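Local coordinates for protein cystalysin (Treponema denticola, PDB 1C7N) that belongs to the class I and II aminotransferase family of pyridoxal-5'-phosphate-dependent proteins and carries pyridoxal-5'-phosphate in its pocket, at residues 304-307 / 308-312; 330-333 / 334-337. All coordinates share one frame; numbering follows the deposited sequence.

Contact 1: 304-307 / 308-312; sequences RIVK and DFFEV
Lys307 sends CG anti to its backbone N (chi1 175°) while Glu311, one helical turn on, keeps CG beside its own N (chi1 -59°), and these settings bring the two charged ends together. Lys307 runs straight until it bends at chi4, so that NZ stands 2.9 Å from Glu311 OE2. In this i to i+4 salt bridge NZ comes to Glu311 OE2 from above the carboxylate plane, 38° out of it. Beneath it, Glu311 N donates to Lys307 O at 3.2 Å, one of four successive i+4 backbone bonds that establish regular alpha-helix here. Another side of the helix is apolar: CG1 of Val306 meets the edge of the Phe310 ring in its plane, 3.5 Å from CE1, the two side chains lying side by side. Phe309 covers one face of the same ring, its CD2 over the centre. On the Asp308 side a water donates to both Ile305 O and Asp308 OD1, giving that carbonyl a second partner besides Phe309 N. This part of helix 289-313 faces different surroundings: Val306 and Phe310 pack on Ile330 of strand 327-331, Ile305 and Phe309 lie against helix 376-393, and Glu311 is exposed, while Lys307 also touches Leu321.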
# COMPACT_ATOMS: atom_id res chain seq x y z
N ARG A 304 18.42 23.98 18.57
CA ARG A 304 19.14 24.99 19.34
C ARG A 304 19.92 25.90 18.38
O ARG A 304 20.06 27.10 18.62
CB ARG A 304 20.05 24.32 20.38
CG ARG A 304 19.25 23.62 21.48
CD ARG A 304 20.08 22.70 22.36
NE ARG A 304 19.26 21.99 23.35
CZ ARG A 304 18.69 22.56 24.41
NH1 ARG A 304 18.86 23.86 24.64
NH2 ARG A 304 17.95 21.84 25.24
N ILE A 305 20.39 25.34 17.28
CA ILE A 305 21.12 26.13 16.29
C ILE A 305 20.16 27.19 15.71
O ILE A 305 20.52 28.36 15.55
CB ILE A 305 21.66 25.25 15.13
CG1 ILE A 305 22.78 24.34 15.65
CG2 ILE A 305 22.17 26.12 13.97
CD1 ILE A 305 23.36 23.42 14.60
N VAL A 306 18.93 26.76 15.41
CA VAL A 306 17.92 27.65 14.85
C VAL A 306 17.55 28.74 15.87
O VAL A 306 17.58 29.92 15.55
CB VAL A 306 16.64 26.85 14.46
CG1 VAL A 306 15.57 27.79 13.92
CG2 VAL A 306 16.98 25.80 13.41
N LYS A 307 17.22 28.32 17.08
CA LYS A 307 16.86 29.25 18.14
C LYS A 307 17.96 30.30 18.31
O LYS A 307 17.69 31.50 18.34
CB LYS A 307 16.64 28.49 19.45
CG LYS A 307 16.38 29.36 20.68
CD LYS A 307 16.07 28.48 21.88
CE LYS A 307 16.21 29.22 23.20
NZ LYS A 307 15.34 30.43 23.27
N ASP A 308 19.20 29.84 18.41
CA ASP A 308 20.33 30.74 18.57
C ASP A 308 20.51 31.69 17.40
O ASP A 308 20.81 32.87 17.59
CB ASP A 308 21.61 29.93 18.79
CG ASP A 308 22.84 30.81 18.88
OD1 ASP A 308 23.53 30.99 17.85
OD2 ASP A 308 23.11 31.34 19.98
N PHE A 309 20.33 31.17 16.19
CA PHE A 309 20.49 31.99 14.99
C PHE A 309 19.64 33.25 15.03
O PHE A 309 20.12 34.34 14.73
CB PHE A 309 20.14 31.19 13.74
CG PHE A 309 20.07 32.03 12.51
CD1 PHE A 309 21.24 32.47 11.88
CD2 PHE A 309 18.84 32.43 11.99
CE1 PHE A 309 21.18 33.29 10.77
CE2 PHE A 309 18.77 33.25 10.87
CZ PHE A 309 19.94 33.69 10.26
N PHE A 310 18.37 33.11 15.39
CA PHE A 310 17.50 34.28 15.43
C PHE A 310 17.78 35.20 16.62
O PHE A 310 17.64 36.41 16.51
CB PHE A 310 16.03 33.86 15.41
CG PHE A 310 15.62 33.17 14.13
CD1 PHE A 310 15.48 31.78 14.08
CD2 PHE A 310 15.41 33.90 12.97
CE1 PHE A 310 15.14 31.15 12.88
CE2 PHE A 310 15.07 33.27 11.77
CZ PHE A 310 14.93 31.89 11.73
N GLU A 311 18.17 34.63 17.76
CA GLU A 311 18.47 35.46 18.93
C GLU A 311 19.67 36.34 18.61
O GLU A 311 19.77 37.48 19.07
CB GLU A 311 18.81 34.60 20.15
CG GLU A 311 17.71 33.65 20.58
CD GLU A 311 18.10 32.83 21.79
OE1 GLU A 311 19.29 32.47 21.90
OE2 GLU A 311 17.22 32.53 22.62
N VAL A 312 20.59 35.82 17.81
CA VAL A 312 21.80 36.54 17.44
C VAL A 312 21.70 37.47 16.23
O VAL A 312 22.28 38.56 16.22
CB VAL A 312 22.97 35.55 17.18
CG1 VAL A 312 24.15 36.29 16.58
CG2 VAL A 312 23.37 34.86 18.48
O HOH W 1 23.17 29.35 15.61

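Contact 2: 330-333 / 334-337; sequences IDFR and ALKM
Leu335 lies alongside Phe332, and its side chain can be followed outward atom by atom. CB lies 3.3 Å from Phe332 O, the carbonyl that also accepts from Leu335 N; CG remains near that oxygen and begins to approach the ring. With chi2 at -176°, CD1 continues the chain outward and reaches CD2 of Phe332 at 3.4 Å, touching the ring at its edge, near its plane. The two side chains therefore point the same way. The backbone supports this pairing: Leu335 N donates to Phe332 O at 2.8 Å and Lys336 N to Arg333 O at 3.0 Å, both i to i+3 as expected of a 3-10 turn, with each donor above the carbonyl plane. A water adds a third link, donating to Phe332 O and accepting from Met337 N. At the start of the turn Asp331 OD1 accepts from Arg333 N at 2.9 Å, an Asx turn. Arg333 then grips the same carboxylate side-on, NE to OD1 and NH2 to OD2, both from above the carboxylate plane; N and NE reach OD1 from opposite faces. The turn leaves strand 327-331, paired with 367-371, and leads into helix 339-350, whose Met342 and Met346 pack on Phe332.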
# COMPACT_ATOMS: atom_id res chain seq x y z
N ILE A 330 8.62 28.15 13.73
CA ILE A 330 9.24 29.47 13.78
C ILE A 330 8.23 30.59 13.56
O ILE A 330 7.53 30.62 12.55
CB ILE A 330 10.36 29.59 12.73
CG1 ILE A 330 11.32 28.41 12.86
CG2 ILE A 330 11.12 30.90 12.93
CD1 ILE A 330 12.32 28.32 11.74
N ASP A 331 8.20 31.52 14.50
CA ASP A 331 7.28 32.66 14.46
C ASP A 331 7.89 33.86 13.73
O ASP A 331 8.72 34.58 14.28
CB ASP A 331 6.91 33.03 15.89
CG ASP A 331 5.97 34.22 15.97
OD1 ASP A 331 5.55 34.74 14.91
OD2 ASP A 331 5.66 34.64 17.10
N PHE A 332 7.46 34.07 12.48
CA PHE A 332 7.96 35.19 11.67
C PHE A 332 6.99 36.38 11.65
O PHE A 332 7.19 37.33 10.90
CB PHE A 332 8.17 34.76 10.21
CG PHE A 332 9.46 34.02 9.97
CD1 PHE A 332 9.56 32.65 10.21
CD2 PHE A 332 10.57 34.69 9.44
CE1 PHE A 332 10.74 31.96 9.92
CE2 PHE A 332 11.76 34.00 9.16
CZ PHE A 332 11.84 32.63 9.40
N ARG A 333 5.95 36.32 12.47
CA ARG A 333 4.95 37.38 12.50
C ARG A 333 5.49 38.81 12.62
O ARG A 333 4.88 39.75 12.11
CB ARG A 333 3.94 37.11 13.62
CG ARG A 333 2.92 36.03 13.27
CD ARG A 333 1.97 35.76 14.42
NE ARG A 333 2.66 35.19 15.57
CZ ARG A 333 2.07 34.89 16.72
NH1 ARG A 333 0.77 35.10 16.87
NH2 ARG A 333 2.78 34.36 17.71
N ALA A 334 6.64 38.97 13.27
CA ALA A 334 7.22 40.31 13.43
C ALA A 334 7.70 40.92 12.12
O ALA A 334 8.02 42.11 12.06
CB ALA A 334 8.36 40.27 14.44
N LEU A 335 7.77 40.10 11.07
CA LEU A 335 8.21 40.60 9.77
C LEU A 335 7.09 41.40 9.13
O LEU A 335 7.32 42.14 8.17
CB LEU A 335 8.59 39.44 8.84
CG LEU A 335 9.95 38.77 9.04
CD1 LEU A 335 10.15 37.73 7.96
CD2 LEU A 335 11.05 39.81 8.97
N LYS A 336 5.88 41.25 9.66
CA LYS A 336 4.71 41.95 9.14
C LYS A 336 4.51 41.67 7.64
O LYS A 336 4.28 42.60 6.85
CB LYS A 336 4.83 43.46 9.37
CG LYS A 336 4.98 43.86 10.84
CD LYS A 336 3.81 43.40 11.70
CE LYS A 336 3.96 43.93 13.12
NZ LYS A 336 2.85 43.49 14.02
N MET A 337 4.60 40.40 7.26
CA MET A 337 4.41 39.98 5.87
C MET A 337 3.27 38.96 5.86
O MET A 337 3.31 37.99 6.62
CB MET A 337 5.67 39.30 5.33
CG MET A 337 6.84 40.22 5.02
SD MET A 337 8.28 39.26 4.50
CE MET A 337 7.75 38.73 2.88
O HOH W 2 8.10 37.11 14.96
O HOH W 3 5.27 38.22 8.86

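Following the chain, contact 1 comes first, near the C-terminal end of helix 289-313, and contact 2 begins only after it is complete; the two are in series, neither nested nor crossed. Contact 1 joins successive turns of one helix and closes no long loop, whereas contact 2 forms the bend where strand 327-331 ends before helix 339-350. Their centres lie about 15 Å apart, yet they touch: Phe310 CZ stands 3.9 Å from Phe332 CZ, and Val306 CG1 is 4.0 Å from Ile330 CD1. This apolar seam packs helix 289-313 against strand 327-331, paired with 367-371, with Ile317 of the intervening loop touching Phe310, Ile330 and Phe332.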